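Esterase D (Cellvibrio japonicus, PDB 2W87) probably helps degrade plant cell walls as a feruloyl esterase, and through this piece, its family 35 carbohydrate-binding module, binds glucuronic acid together with calcium. Local coordinates at residues Ala31-Asn34 with Gly38-Val41; Leu112-Thr115 with Gly119-Asn122; Gly76-Tyr81 with Asp102-Asn107; Tyr59-Gly62 with Asn66-Gly69; Val41-Asp46 with Asp124-Val129. All coordinates share one frame; numbering follows the deposited sequence. Where two conformers were deposited one is given.

Contact 1: Ala31-Asn34 with Gly38-Val41; sequences ANTN and GAAV. With CA (calcium ion), chain C; GCU (alpha-D-glucopyranuronic acid), chain E.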
loop_
_atom_site.group_PDB
_atom_site.type_symbol
_atom_site.label_atom_id
_atom_site.label_comp_id
_atom_site.label_asym_id
_atom_site.label_seq_id
_atom_site.Cartn_x
_atom_site.Cartn_y
_atom_site.Cartn_z
ATOM N N ALA A 31 -1.658 6.340 5.982
ATOM C CA ALA A 31 -0.959 5.437 6.893
ATOM C C ALA A 31 0.487 5.925 7.034
ATOM O O ALA A 31 1.213 6.098 6.038
ATOM C CB ALA A 31 -0.999 4.001 6.357
ATOM N N ASN A 32 0.912 6.108 8.281
ATOM C CA ASN A 32 2.262 6.541 8.610
ATOM C C ASN A 32 2.994 5.436 9.377
ATOM O O ASN A 32 2.746 5.236 10.562
ATOM C CB ASN A 32 2.181 7.796 9.478
ATOM C CG ASN A 32 3.531 8.257 9.987
ATOM O OD1 ASN A 32 4.575 7.675 9.651
ATOM N ND2 ASN A 32 3.518 9.325 10.804
ATOM N N THR A 33 3.860 4.696 8.704
ATOM C CA THR A 33 4.595 3.613 9.369
ATOM C C THR A 33 5.599 4.143 10.387
ATOM O O THR A 33 6.183 5.218 10.205
ATOM C CB THR A 33 5.398 2.727 8.381
ATOM O OG1 THR A 33 6.306 3.536 7.616
ATOM C CG2 THR A 33 4.458 1.960 7.464
ATOM N N ASN A 34 5.777 3.369 11.451
ATOM C CA ASN A 34 6.972 3.430 12.258
ATOM C C ASN A 34 8.190 3.556 11.363
ATOM O O ASN A 34 8.220 2.978 10.285
ATOM C CB ASN A 34 7.144 2.115 13.031
ATOM C CG ASN A 34 6.071 1.896 14.094
ATOM O OD1 ASN A 34 5.537 2.858 14.641
ATOM N ND2 ASN A 34 5.775 0.617 14.408
ATOM N N GLY A 38 10.855 -3.137 7.818
ATOM C CA GLY A 38 9.798 -4.111 7.939
ATOM C C GLY A 38 8.447 -3.541 8.325
ATOM O O GLY A 38 7.426 -4.227 8.198
ATOM N N ALA A 39 8.403 -2.303 8.805
ATOM C CA ALA A 39 7.108 -1.700 9.144
ATOM C C ALA A 39 6.195 -1.703 7.908
ATOM O O ALA A 39 6.610 -1.321 6.819
ATOM C CB ALA A 39 7.294 -0.300 9.715
ATOM N N ALA A 40 4.946 -2.133 8.099
ATOM C CA ALA A 40 4.051 -2.423 6.991
ATOM C C ALA A 40 2.712 -1.695 7.000
ATOM O O ALA A 40 2.237 -1.175 8.048
ATOM C CB ALA A 40 3.840 -3.928 6.864
ATOM N N VAL A 41 2.125 -1.650 5.798
ATOM C CA VAL A 41 0.718 -1.327 5.611
ATOM C C VAL A 41 0.129 -2.551 4.971
ATOM O O VAL A 41 0.747 -3.139 4.059
ATOM C CB VAL A 41 0.483 -0.065 4.734
ATOM C CG1 VAL A 41 -1.028 0.261 4.660
ATOM C CG2 VAL A 41 1.262 1.106 5.306
HETATM CA CA CA C . 6.846 7.299 9.233
HETATM C C1 GCU E . 7.755 13.305 9.877
HETATM C C2 GCU E . 6.445 13.442 9.100
HETATM C C3 GCU E . 5.699 12.112 9.140
HETATM C C4 GCU E . 6.568 11.065 8.473
HETATM C C5 GCU E . 7.913 11.010 9.215
HETATM C C6 GCU E . 8.884 10.023 8.583
HETATM O O1 GCU E . 7.399 12.939 11.210
HETATM O O2 GCU E . 5.641 14.442 9.702
HETATM O O3 GCU E . 4.442 12.204 8.466
HETATM O O4 GCU E . 5.962 9.748 8.524
HETATM O O5 GCU E . 8.539 12.292 9.188
HETATM O O6A GCU E . 8.437 8.891 8.346
HETATM O O6B GCU E . 10.063 10.382 8.347
HETATM O O HOH W 1 8.193 5.754 7.858
HETATM O O HOH W 2 7.004 8.090 11.528
HETATM O O HOH W 3 5.750 6.952 7.042
#
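Thr-33 turns its CB and CG2 to Ala-39, Ala-40 and Val-41, while its hydroxyl makes polar contacts. Its CB lies 3.8 Å from Ala-39 CB. Beyond CB the branches part: CG2, anti to the carbonyl carbon, lies 3.9 Å from both Ala-40 O and Val-41 CG2, the threonine and valine side chains crossing at about a right angle. The torsion that sends CG2 there (chi1 57°) puts OG1 between the backbone N and the carbonyl carbon, where it donates to a water 2.9 Å from OG1 and accepts from Leu-120 N. That water also binds calcium. Two residues back, Ala-31 CB repeats the apolar packing 3.8 Å from Val-41 CG2. Asn-32, between them, points away, and its OD1 reaches the calcium at 2.3 Å, while Thr-33 O binds the same ion at 2.4 Å. Glucuronic acid supplies O4 and O6A, and Asn-35 another protein ligand. The strand thus binds metal through Asn-32 OD1 and Thr-33 O, while Ala-31 and the CG2 of Thr-33 pack against the other segment. The segments run antiparallel without hydrogen bonds between them; strand 30-33 pairs with strand 16-19, and strand 40-47 lies between strands 11-14 and 106-114.

Contact 2: Leu112-Thr115 with Gly119-Asn122; sequences LSAT and GLPN. With GCU (alpha-D-glucopyranuronic acid), chain E.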
loop_
_atom_site.group_PDB
_atom_site.type_symbol
_atom_site.label_atom_id
_atom_site.label_comp_id
_atom_site.label_asym_id
_atom_site.label_seq_id
_atom_site.Cartn_x
_atom_site.Cartn_y
_atom_site.Cartn_z
ATOM N N LEU A 112 2.644 -4.340 2.273
ATOM C CA LEU A 112 3.719 -3.497 1.798
ATOM C C LEU A 112 4.592 -3.143 3.012
ATOM O O LEU A 112 4.124 -2.502 3.941
ATOM C CB LEU A 112 3.149 -2.259 1.136
ATOM C CG LEU A 112 4.150 -1.195 0.691
ATOM C CD1 LEU A 112 4.926 -1.716 -0.492
ATOM C CD2 LEU A 112 3.448 0.148 0.377
ATOM N N SER A 113 5.851 -3.576 2.998
ATOM C CA SER A 113 6.749 -3.421 4.131
ATOM C C SER A 113 7.999 -2.625 3.750
ATOM O O SER A 113 8.535 -2.791 2.650
ATOM C CB SER A 113 7.176 -4.793 4.681
ATOM O OG SER A 113 6.067 -5.649 4.933
ATOM N N ALA A 114 8.463 -1.790 4.668
ATOM C CA ALA A 114 9.654 -0.990 4.457
ATOM C C ALA A 114 10.899 -1.846 4.274
ATOM O O ALA A 114 11.115 -2.780 5.039
ATOM C CB ALA A 114 9.840 -0.112 5.645
ATOM N N THR A 115 11.718 -1.530 3.276
ATOM C CA THR A 115 13.012 -2.197 3.098
ATOM C C THR A 115 14.165 -1.492 3.818
ATOM O O THR A 115 15.242 -2.076 3.931
ATOM C CB THR A 115 13.431 -2.261 1.619
ATOM O OG1 THR A 115 13.545 -0.941 1.104
ATOM C CG2 THR A 115 12.448 -3.005 0.798
ATOM N N GLY A 119 11.469 3.265 7.347
ATOM C CA GLY A 119 10.083 2.860 7.209
ATOM C C GLY A 119 9.610 3.192 5.804
ATOM O O GLY A 119 10.413 3.421 4.889
ATOM N N LEU A 120 8.296 3.205 5.615
ATOM C CA LEU A 120 7.719 3.567 4.333
ATOM C C LEU A 120 7.508 5.065 4.189
ATOM O O LEU A 120 7.587 5.809 5.153
ATOM C CB LEU A 120 6.366 2.860 4.157
ATOM C CG LEU A 120 6.406 1.352 3.936
ATOM C CD1 LEU A 120 4.940 0.804 3.918
ATOM C CD2 LEU A 120 7.122 1.006 2.642
ATOM N N PRO A 121 7.208 5.512 2.961
ATOM C CA PRO A 121 6.630 6.836 2.872
ATOM C C PRO A 121 5.253 6.814 3.541
ATOM O O PRO A 121 4.789 5.742 3.972
ATOM C CB PRO A 121 6.462 7.046 1.370
ATOM C CG PRO A 121 7.147 5.963 0.705
ATOM C CD PRO A 121 7.244 4.828 1.664
ATOM N N ASN A 122 4.612 7.971 3.645
ATOM C CA ASN A 122 3.218 8.006 4.071
ATOM C C ASN A 122 2.357 7.497 2.921
ATOM O O ASN A 122 2.549 7.917 1.777
ATOM C CB ASN A 122 2.833 9.433 4.455
ATOM C CG ASN A 122 3.475 9.891 5.763
ATOM O OD1 ASN A 122 3.873 9.073 6.608
ATOM N ND2 ASN A 122 3.533 11.201 5.958
HETATM C C1 GCU E . 7.755 13.305 9.877
HETATM C C2 GCU E . 6.445 13.442 9.100
HETATM C C3 GCU E . 5.699 12.112 9.140
HETATM C C4 GCU E . 6.568 11.065 8.473
HETATM C C5 GCU E . 7.913 11.010 9.215
HETATM C C6 GCU E . 8.884 10.023 8.583
HETATM O O1 GCU E . 7.399 12.939 11.210
HETATM O O2 GCU E . 5.641 14.442 9.702
HETATM O O3 GCU E . 4.442 12.204 8.466
HETATM O O4 GCU E . 5.962 9.748 8.524
HETATM O O5 GCU E . 8.539 12.292 9.188
HETATM O O6A GCU E . 8.437 8.891 8.346
HETATM O O6B GCU E . 10.063 10.382 8.347
#
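The loop that brings Asn-122 into the glucuronic acid pocket is anchored where Gly-119 and Leu-120 pack on Leu-112 and Ala-114. Leu-120 does most of this with its two methyls. CD1 lies 3.4 Å from Leu-112 O and 3.9 Å from Leu-112 CG, so it touches backbone and side chain of the same residue, the two leucine side chains meeting at a slant. CD2 rests against the main chain further along, 3.7 Å from Ala-114 N. With CG anti to the carbonyl carbon (chi1 -71°), the fork of Leu-120 is turned to the strand, one methyl by Leu-112 and the other by Ala-114. In this beta-sandwich module the sugar sits among loops at the strand ends; here strand 106-114 gives way to the loop leading into strand 122-129. The turn closes tightly on the methyl of Ala-114, whose CB is 3.3 Å from Gly-119 C and 3.4 Å from Gly-119 CA, the latter shorter than usual van der Waals contact. Gly-119 has a positive phi of 82°, a backbone shape in which a side chain would collide with the preceding carbonyl oxygen. The backbone O of Leu-120 accepts a hydrogen bond from NH1 of Arg-67, the residue that holds the sugar's carboxylate.

Contact 3: Gly76-Tyr81 with Asp102-Asn107; sequences GSNGNY and DLVQGN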
loop_
_atom_site.group_PDB
_atom_site.type_symbol
_atom_site.label_atom_id
_atom_site.label_comp_id
_atom_site.label_asym_id
_atom_site.label_seq_id
_atom_site.Cartn_x
_atom_site.Cartn_y
_atom_site.Cartn_z
ATOM N N GLY A 76 3.800 -13.972 1.308
ATOM C CA GLY A 76 4.872 -14.407 0.423
ATOM C C GLY A 76 4.569 -15.717 -0.277
ATOM O O GLY A 76 5.242 -16.070 -1.239
ATOM N N SER A 77 3.542 -16.425 0.174
ATOM C CA SER A 77 3.131 -17.660 -0.456
ATOM C C SER A 77 2.610 -17.457 -1.870
ATOM O O SER A 77 2.738 -18.350 -2.698
ATOM C CB SER A 77 2.062 -18.362 0.361
ATOM O OG SER A 77 2.636 -18.866 1.548
ATOM N N ASN A 78 2.023 -16.301 -2.143
ATOM C CA ASN A 78 1.444 -16.030 -3.447
ATOM C C ASN A 78 2.097 -14.857 -4.199
ATOM O O ASN A 78 1.517 -14.332 -5.143
ATOM C CB ASN A 78 -0.065 -15.813 -3.301
ATOM C CG ASN A 78 -0.803 -17.079 -2.872
ATOM O OD1 ASN A 78 -1.528 -17.096 -1.868
ATOM N ND2 ASN A 78 -0.603 -18.155 -3.627
ATOM N N GLY A 79 3.303 -14.447 -3.816
ATOM C CA GLY A 79 4.013 -13.439 -4.624
ATOM C C GLY A 79 4.818 -12.451 -3.813
ATOM O O GLY A 79 4.373 -12.012 -2.748
ATOM N N ASN A 80 6.009 -12.118 -4.324
ATOM C CA ASN A 80 6.932 -11.186 -3.704
ATOM C C ASN A 80 7.421 -10.149 -4.718
ATOM O O ASN A 80 8.009 -10.496 -5.701
ATOM C CB ASN A 80 8.115 -11.921 -3.104
ATOM C CG ASN A 80 7.696 -12.939 -2.050
ATOM O OD1 ASN A 80 7.739 -12.658 -0.864
ATOM N ND2 ASN A 80 7.278 -14.129 -2.490
ATOM N N TYR A 81 7.115 -8.876 -4.478
ATOM C CA TYR A 81 7.337 -7.825 -5.449
ATOM C C TYR A 81 8.092 -6.695 -4.807
ATOM O O TYR A 81 8.131 -6.579 -3.569
ATOM C CB TYR A 81 5.998 -7.275 -5.939
ATOM C CG TYR A 81 5.130 -8.271 -6.678
ATOM C CD1 TYR A 81 5.172 -8.345 -8.057
ATOM C CD2 TYR A 81 4.244 -9.097 -5.998
ATOM C CE1 TYR A 81 4.379 -9.237 -8.743
ATOM C CE2 TYR A 81 3.475 -10.002 -6.673
ATOM C CZ TYR A 81 3.536 -10.051 -8.047
ATOM O OH TYR A 81 2.753 -10.953 -8.731
ATOM N N ASP A 102 -0.068 -10.541 -9.710
ATOM C CA ASP A 102 -1.005 -11.616 -9.989
ATOM C C ASP A 102 -1.699 -11.960 -8.694
ATOM O O ASP A 102 -1.075 -12.479 -7.762
ATOM C CB ASP A 102 -0.278 -12.820 -10.569
ATOM C CG ASP A 102 -0.135 -12.720 -12.080
ATOM O OD1 ASP A 102 -1.169 -12.849 -12.781
ATOM O OD2 ASP A 102 0.993 -12.501 -12.570
ATOM N N LEU A 103 -2.981 -11.650 -8.633
ATOM C CA LEU A 103 -3.804 -12.025 -7.497
ATOM C C LEU A 103 -4.325 -13.442 -7.685
ATOM O O LEU A 103 -4.557 -13.892 -8.816
ATOM C CB LEU A 103 -4.973 -11.059 -7.307
ATOM C CG LEU A 103 -4.694 -9.581 -6.997
ATOM C CD1 LEU A 103 -5.984 -8.878 -6.567
ATOM C CD2 LEU A 103 -3.650 -9.391 -5.943
ATOM N N VAL A 104 -4.485 -14.150 -6.575
ATOM C CA VAL A 104 -5.090 -15.479 -6.589
ATOM C C VAL A 104 -6.607 -15.353 -6.454
ATOM O O VAL A 104 -7.126 -14.377 -5.894
ATOM C CB VAL A 104 -4.547 -16.392 -5.462
ATOM C CG1 VAL A 104 -3.025 -16.525 -5.561
ATOM C CG2 VAL A 104 -4.943 -15.875 -4.098
ATOM N N GLN A 105 -7.332 -16.349 -6.953
ATOM C CA GLN A 105 -8.767 -16.392 -6.746
ATOM C C GLN A 105 -9.005 -16.435 -5.232
ATOM O O GLN A 105 -8.316 -17.173 -4.510
ATOM C CB GLN A 105 -9.342 -17.653 -7.394
ATOM C CG GLN A 105 -10.820 -17.684 -7.426
ATOM C CD GLN A 105 -11.348 -19.015 -7.944
ATOM O OE1 GLN A 105 -10.807 -20.086 -7.635
ATOM N NE2 GLN A 105 -12.416 -18.955 -8.704
ATOM N N GLY A 106 -9.944 -15.635 -4.741
ATOM C CA GLY A 106 -10.202 -15.586 -3.301
ATOM C C GLY A 106 -9.449 -14.484 -2.589
ATOM O O GLY A 106 -9.268 -13.417 -3.136
ATOM N N ASN A 107 -9.000 -14.754 -1.372
ATOM C CA ASN A 107 -8.450 -13.702 -0.518
ATOM C C ASN A 107 -6.997 -13.466 -0.813
ATOM O O ASN A 107 -6.232 -14.421 -0.952
ATOM C CB ASN A 107 -8.580 -14.077 0.951
ATOM C CG ASN A 107 -8.671 -12.872 1.846
ATOM O OD1 ASN A 107 -9.488 -11.980 1.600
ATOM N ND2 ASN A 107 -7.836 -12.831 2.903
HETATM O O HOH W 4 1.431 -12.970 -7.203
HETATM O O HOH W 5 3.504 -11.371 -11.361
#
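Two turns face each other at Asn-78 and Val-104, whose CA atoms are 7.3 Å apart, and no backbone-to-backbone hydrogen bond joins them. Segment 76-81 runs out of a turn into strand 80-83, and segment 102-107 carries the chain from strand 95-103 round to strand 106-114. The phenol of Tyr-81 bridges the gap. Its OH accepts a nearly straight hydrogen bond from Asp-102 N (3.0 Å, 168°), and two waters lie at the ring edge, in its plane. One accepts from the hydroxyl and donates to both Asn-78 O (2.5 Å) and Asp-102 O (2.6 Å); the other donates to Tyr-81 OH (2.8 Å) and to Asp-102 OD2 (3.0 Å). Three bonds therefore grip a single oxygen and should fix the rotation of its proton. Beside this polar knot, the side chains of Asn-78 and Val-104 cross at about a right angle, with Asn-78 ND2 and CG each 3.5 Å from Val-104 CG1. The polar end of Asn-78 is held separately, its OD1 accepting from Asn-74 ND2. Strands 80-83 and 95-103 belong to different sheets, so the water-assisted contact spans the two layers of a beta-sandwich at its surface, away from the sugar and calcium sites.

Contact 4: Tyr59-Gly62 with Asn66-Gly69; sequences YANG and NRNG. With GCU (alpha-D-glucopyranuronic acid), chain E.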
loop_
_atom_site.group_PDB
_atom_site.type_symbol
_atom_site.label_atom_id
_atom_site.label_comp_id
_atom_site.label_asym_id
_atom_site.label_seq_id
_atom_site.Cartn_x
_atom_site.Cartn_y
_atom_site.Cartn_z
ATOM N N TYR A 59 1.315 8.041 -2.456
ATOM C CA TYR A 59 2.219 8.198 -1.313
ATOM C C TYR A 59 2.898 9.563 -1.311
ATOM O O TYR A 59 2.968 10.240 -2.341
ATOM C CB TYR A 59 3.279 7.104 -1.305
ATOM C CG TYR A 59 4.308 7.267 -2.383
ATOM C CD1 TYR A 59 5.539 7.887 -2.125
ATOM C CD2 TYR A 59 4.045 6.864 -3.678
ATOM C CE1 TYR A 59 6.477 8.075 -3.152
ATOM C CE2 TYR A 59 4.990 7.045 -4.703
ATOM C CZ TYR A 59 6.200 7.641 -4.419
ATOM O OH TYR A 59 7.129 7.842 -5.444
ATOM N N ALA A 60 3.426 9.936 -0.146
ATOM C CA ALA A 60 4.238 11.141 0.006
ATOM C C ALA A 60 5.516 10.744 0.707
ATOM O O ALA A 60 5.470 10.011 1.670
ATOM C CB ALA A 60 3.503 12.182 0.830
ATOM N N ASN A 61 6.647 11.245 0.238
ATOM C CA ASN A 61 7.936 10.940 0.827
ATOM C C ASN A 61 8.717 12.240 0.902
ATOM O O ASN A 61 9.335 12.634 -0.069
ATOM C CB ASN A 61 8.679 9.902 -0.012
ATOM C CG ASN A 61 10.027 9.536 0.552
ATOM O OD1 ASN A 61 10.481 10.107 1.546
ATOM N ND2 ASN A 61 10.690 8.575 -0.092
ATOM N N GLY A 62 8.662 12.893 2.060
ATOM C CA GLY A 62 9.356 14.161 2.301
ATOM C C GLY A 62 10.744 13.941 2.882
ATOM O O GLY A 62 11.396 14.888 3.327
ATOM N N ASN A 66 14.974 7.338 -1.181
ATOM C CA ASN A 66 13.941 6.337 -1.474
ATOM C C ASN A 66 13.626 5.580 -0.201
ATOM O O ASN A 66 14.510 5.346 0.627
ATOM C CB ASN A 66 14.433 5.318 -2.494
ATOM C CG ASN A 66 14.270 5.779 -3.925
ATOM O OD1 ASN A 66 14.642 6.897 -4.285
ATOM N ND2 ASN A 66 13.742 4.888 -4.762
ATOM N N ARG A 67 12.356 5.196 -0.071
ATOM C CA ARG A 67 11.908 4.331 0.997
ATOM C C ARG A 67 11.167 3.157 0.329
ATOM O O ARG A 67 9.948 2.974 0.508
ATOM C CB ARG A 67 11.004 5.110 1.909
ATOM C CG ARG A 67 11.700 6.171 2.674
ATOM C CD ARG A 67 10.759 6.758 3.678
ATOM N NE ARG A 67 11.372 7.853 4.418
ATOM C CZ ARG A 67 10.844 8.380 5.518
ATOM N NH1 ARG A 67 9.707 7.913 6.010
ATOM N NH2 ARG A 67 11.471 9.370 6.147
ATOM N N ASN A 68 11.906 2.379 -0.455
ATOM C CA ASN A 68 11.308 1.294 -1.231
ATOM C C ASN A 68 10.621 0.306 -0.309
ATOM O O ASN A 68 10.963 0.193 0.878
ATOM C CB ASN A 68 12.351 0.570 -2.067
ATOM C CG ASN A 68 12.872 1.402 -3.195
ATOM O OD1 ASN A 68 12.471 2.556 -3.389
ATOM N ND2 ASN A 68 13.773 0.822 -3.973
ATOM N N GLY A 69 9.634 -0.371 -0.874
ATOM C CA GLY A 69 8.881 -1.380 -0.167
ATOM C C GLY A 69 8.949 -2.751 -0.830
ATOM O O GLY A 69 9.211 -2.896 -2.033
HETATM C C1 GCU E . 7.755 13.305 9.877
HETATM C C2 GCU E . 6.445 13.442 9.100
HETATM C C3 GCU E . 5.699 12.112 9.140
HETATM C C4 GCU E . 6.568 11.065 8.473
HETATM C C5 GCU E . 7.913 11.010 9.215
HETATM C C6 GCU E . 8.884 10.023 8.583
HETATM O O1 GCU E . 7.399 12.939 11.210
HETATM O O2 GCU E . 5.641 14.442 9.702
HETATM O O3 GCU E . 4.442 12.204 8.466
HETATM O O4 GCU E . 5.962 9.748 8.524
HETATM O O5 GCU E . 8.539 12.292 9.188
HETATM O O6A GCU E . 8.437 8.891 8.346
HETATM O O6B GCU E . 10.063 10.382 8.347
#
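In the glucuronic acid pocket Arg-67 grips the carboxylate, and the side chain of Asn-61 crosses the arginine's chain at an angle. Extended from CG to NE, the arginine delivers its guanidinium edge-on to the sugar acid, with C6 of the ligand in the guanidinium plane. NH1 donates to O6A and NH2 to O6B, each 2.8 Å long and nearly straight at 173° and 169°. Such a two-pronged grip sets the carboxylate's rotation as well as its position, and is consistent with selection for a uronic acid. NH2 also forms a salt bridge with Glu-118. Asn-61 approaches the arginine without hydrogen-bonding to it: OD1 is 3.8 Å from Arg-67 NE, and ND2 is 3.8 Å from Arg-67 CG, the amide and guanidinium planes being 56° apart. Instead OD1 accepts from Gly-63 N and ND2 donates to Ala-65 O within the turn, and ND2 also donates to Leu-85 O of another loop. Within the other segment, Asn-66 ND2 donates to Asn-68 OD1 at 3.0 Å, linking the residues that flank the arginine. The touching residues lie in the loop joining strand 51-60 of the four-stranded sheet to strand 69-73 of the other; backbone bonds tie Ala-60 to Asn-122 and Asn-68 to Thr-115.

Contact 5: Val41-Asp46 with Asp124-Val129; sequences VVWAID and DSLSVV. With CA (calcium ion), chain D.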
loop_
_atom_site.group_PDB
_atom_site.type_symbol
_atom_site.label_atom_id
_atom_site.label_comp_id
_atom_site.label_asym_id
_atom_site.label_seq_id
_atom_site.Cartn_x
_atom_site.Cartn_y
_atom_site.Cartn_z
ATOM N N VAL A 41 2.125 -1.650 5.798
ATOM C CA VAL A 41 0.718 -1.327 5.611
ATOM C C VAL A 41 0.129 -2.551 4.971
ATOM O O VAL A 41 0.747 -3.139 4.059
ATOM C CB VAL A 41 0.483 -0.065 4.734
ATOM C CG1 VAL A 41 -1.028 0.261 4.660
ATOM C CG2 VAL A 41 1.262 1.106 5.306
ATOM N N VAL A 42 -1.055 -2.954 5.434
ATOM C CA VAL A 42 -1.675 -4.200 4.971
ATOM C C VAL A 42 -3.126 -3.980 4.537
ATOM O O VAL A 42 -3.913 -3.326 5.244
ATOM C CB VAL A 42 -1.622 -5.327 6.045
ATOM C CG1 VAL A 42 -2.157 -6.651 5.496
ATOM C CG2 VAL A 42 -0.211 -5.511 6.589
ATOM N N TRP A 43 -3.443 -4.521 3.357
ATOM C CA TRP A 43 -4.782 -4.523 2.783
ATOM C C TRP A 43 -5.199 -5.937 2.470
ATOM O O TRP A 43 -4.376 -6.848 2.394
ATOM C CB TRP A 43 -4.834 -3.739 1.469
ATOM C CG TRP A 43 -4.348 -2.328 1.538
ATOM C CD1 TRP A 43 -5.077 -1.247 1.811
ATOM C CD2 TRP A 43 -3.009 -1.878 1.307
ATOM N NE1 TRP A 43 -4.291 -0.115 1.784
ATOM C CE2 TRP A 43 -3.011 -0.479 1.461
ATOM C CE3 TRP A 43 -1.816 -2.521 0.972
ATOM C CZ2 TRP A 43 -1.872 0.286 1.289
ATOM C CZ3 TRP A 43 -0.683 -1.749 0.791
ATOM C CH2 TRP A 43 -0.715 -0.372 0.963
ATOM N N ALA A 44 -6.489 -6.103 2.207
ATOM C CA ALA A 44 -7.031 -7.405 1.829
ATOM C C ALA A 44 -7.982 -7.223 0.655
ATOM O O ALA A 44 -8.895 -6.398 0.716
ATOM C CB ALA A 44 -7.764 -8.048 2.971
ATOM N N ILE A 45 -7.777 -8.021 -0.388
ATOM C CA ILE A 45 -8.575 -7.933 -1.614
ATOM C C ILE A 45 -9.126 -9.307 -1.943
ATOM O O ILE A 45 -8.378 -10.272 -1.959
ATOM C CB ILE A 45 -7.686 -7.502 -2.796
ATOM C CG1 ILE A 45 -6.973 -6.165 -2.500
ATOM C CG2 ILE A 45 -8.507 -7.388 -4.035
ATOM C CD1 ILE A 45 -5.639 -6.051 -3.276
ATOM N N ASP A 46 -10.433 -9.391 -2.204
ATOM C CA ASP A 46 -11.038 -10.621 -2.665
ATOM C C ASP A 46 -11.163 -10.518 -4.178
ATOM O O ASP A 46 -11.682 -9.528 -4.678
ATOM C CB ASP A 46 -12.407 -10.841 -2.033
ATOM C CG ASP A 46 -13.033 -12.157 -2.483
ATOM O OD1 ASP A 46 -12.800 -13.183 -1.795
ATOM O OD2 ASP A 46 -13.702 -12.167 -3.549
ATOM N N ASP A 124 -1.250 7.025 1.150
ATOM C CA ASP A 124 -2.610 7.577 1.133
ATOM C C ASP A 124 -3.667 6.542 0.837
ATOM O O ASP A 124 -4.718 6.506 1.485
ATOM C CB ASP A 124 -2.703 8.677 0.083
ATOM C CG ASP A 124 -4.077 9.286 -0.016
ATOM O OD1 ASP A 124 -4.791 9.360 1.003
ATOM O OD2 ASP A 124 -4.427 9.756 -1.117
ATOM N N SER A 125 -3.393 5.729 -0.170
ATOM C CA SER A 125 -4.365 4.779 -0.668
ATOM C C SER A 125 -3.740 3.713 -1.553
ATOM O O SER A 125 -2.651 3.903 -2.100
ATOM C CB SER A 125 -5.387 5.527 -1.481
ATOM O OG SER A 125 -4.810 6.162 -2.616
ATOM N N LEU A 126 -4.508 2.639 -1.752
ATOM C CA LEU A 126 -4.189 1.600 -2.707
ATOM C C LEU A 126 -5.380 1.475 -3.653
ATOM O O LEU A 126 -6.505 1.287 -3.205
ATOM C CB LEU A 126 -3.956 0.249 -2.006
ATOM C CG LEU A 126 -3.725 -0.945 -2.937
ATOM C CD1 LEU A 126 -2.387 -0.807 -3.659
ATOM C CD2 LEU A 126 -3.831 -2.269 -2.190
ATOM N N SER A 127 -5.125 1.595 -4.951
ATOM C CA SER A 127 -6.149 1.416 -5.978
ATOM C C SER A 127 -5.839 0.114 -6.710
ATOM O O SER A 127 -4.689 -0.163 -6.995
ATOM C CB SER A 127 -6.100 2.588 -6.950
ATOM O OG SER A 127 -6.792 2.272 -8.120
ATOM N N VAL A 128 -6.869 -0.673 -7.005
ATOM C CA VAL A 128 -6.709 -1.986 -7.603
ATOM C C VAL A 128 -7.609 -2.078 -8.831
ATOM O O VAL A 128 -8.818 -1.834 -8.733
ATOM C CB VAL A 128 -7.126 -3.075 -6.627
ATOM C CG1 VAL A 128 -6.838 -4.447 -7.200
ATOM C CG2 VAL A 128 -6.416 -2.883 -5.287
ATOM N N VAL A 129 -7.024 -2.404 -9.978
ATOM C CA VAL A 129 -7.814 -2.563 -11.205
ATOM C C VAL A 129 -7.533 -3.897 -11.887
ATOM O O VAL A 129 -6.387 -4.295 -12.043
ATOM C CB VAL A 129 -7.540 -1.451 -12.234
ATOM C CG1 VAL A 129 -8.582 -1.572 -13.349
ATOM C CG2 VAL A 129 -7.595 -0.088 -11.592
HETATM CA CA CA D . -6.231 8.054 2.418
#
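Trp-43 lies with one face under Leu-126 in the core of a beta-sandwich, where strands 40-47 and 122-129 belong to opposing sheets. The short segments approach to 9.4 Å between axes at 31°, a separation bridged by side chains alone. Leu-126 crosses the indole at a slant, laying both its CB and one methyl on the ring. CB makes a CH-pi contact 3.9 Å from the centroid of the five-membered ring of Trp-43, 19° off the normal, while CD2 lies over the same face at its rim, 3.6 Å from Trp-43 CD2. With CG anti to the backbone N (chi1 175°), the leucine sets this methyl above the edge of the indole between Trp-43 CG and CE3. Val-41 CG1 lies over the opposite face, toward the rim, 3.5 Å above the ring plane, and the Phe-11 ring meets the indole nearly at right angles; the indole is thus packed on both faces. One repeat along, Ile-45 and Val-128 point at each other tip to tip, Ile-45 CD1 being 3.8 Å from Val-128 CG2. At the start of its strand Asp-124 turns away from this core to a calcium ion shared with Gln-5, Glu-6, Thr-26 and Gly-29, binding the metal through its own O and OD1, each 2.4 Å from the ion.

How the contacts relate
Contacts 1, 2 and 4 cluster at one end of the sandwich, all touching the glucuronic acid; contact 2 lies between the others, its centre 5 Å from that of contact 1 and 7 Å from that of contact 4. Along the chain, contacts 1, 4, 3 and 2 close one after another, and the last three are nested within the loop that contact 5 closes. Contact 5 shares Val-41 and strand 40-47 with contact 1, continuing from the sugar site into the core. Contact 3 sits toward the other end, centred 23 Å from contact 4, yet uses strand 106-114 as contact 2 does. Sequence-distant loops thus converge on one pocket, carried by strands that pack in a common core.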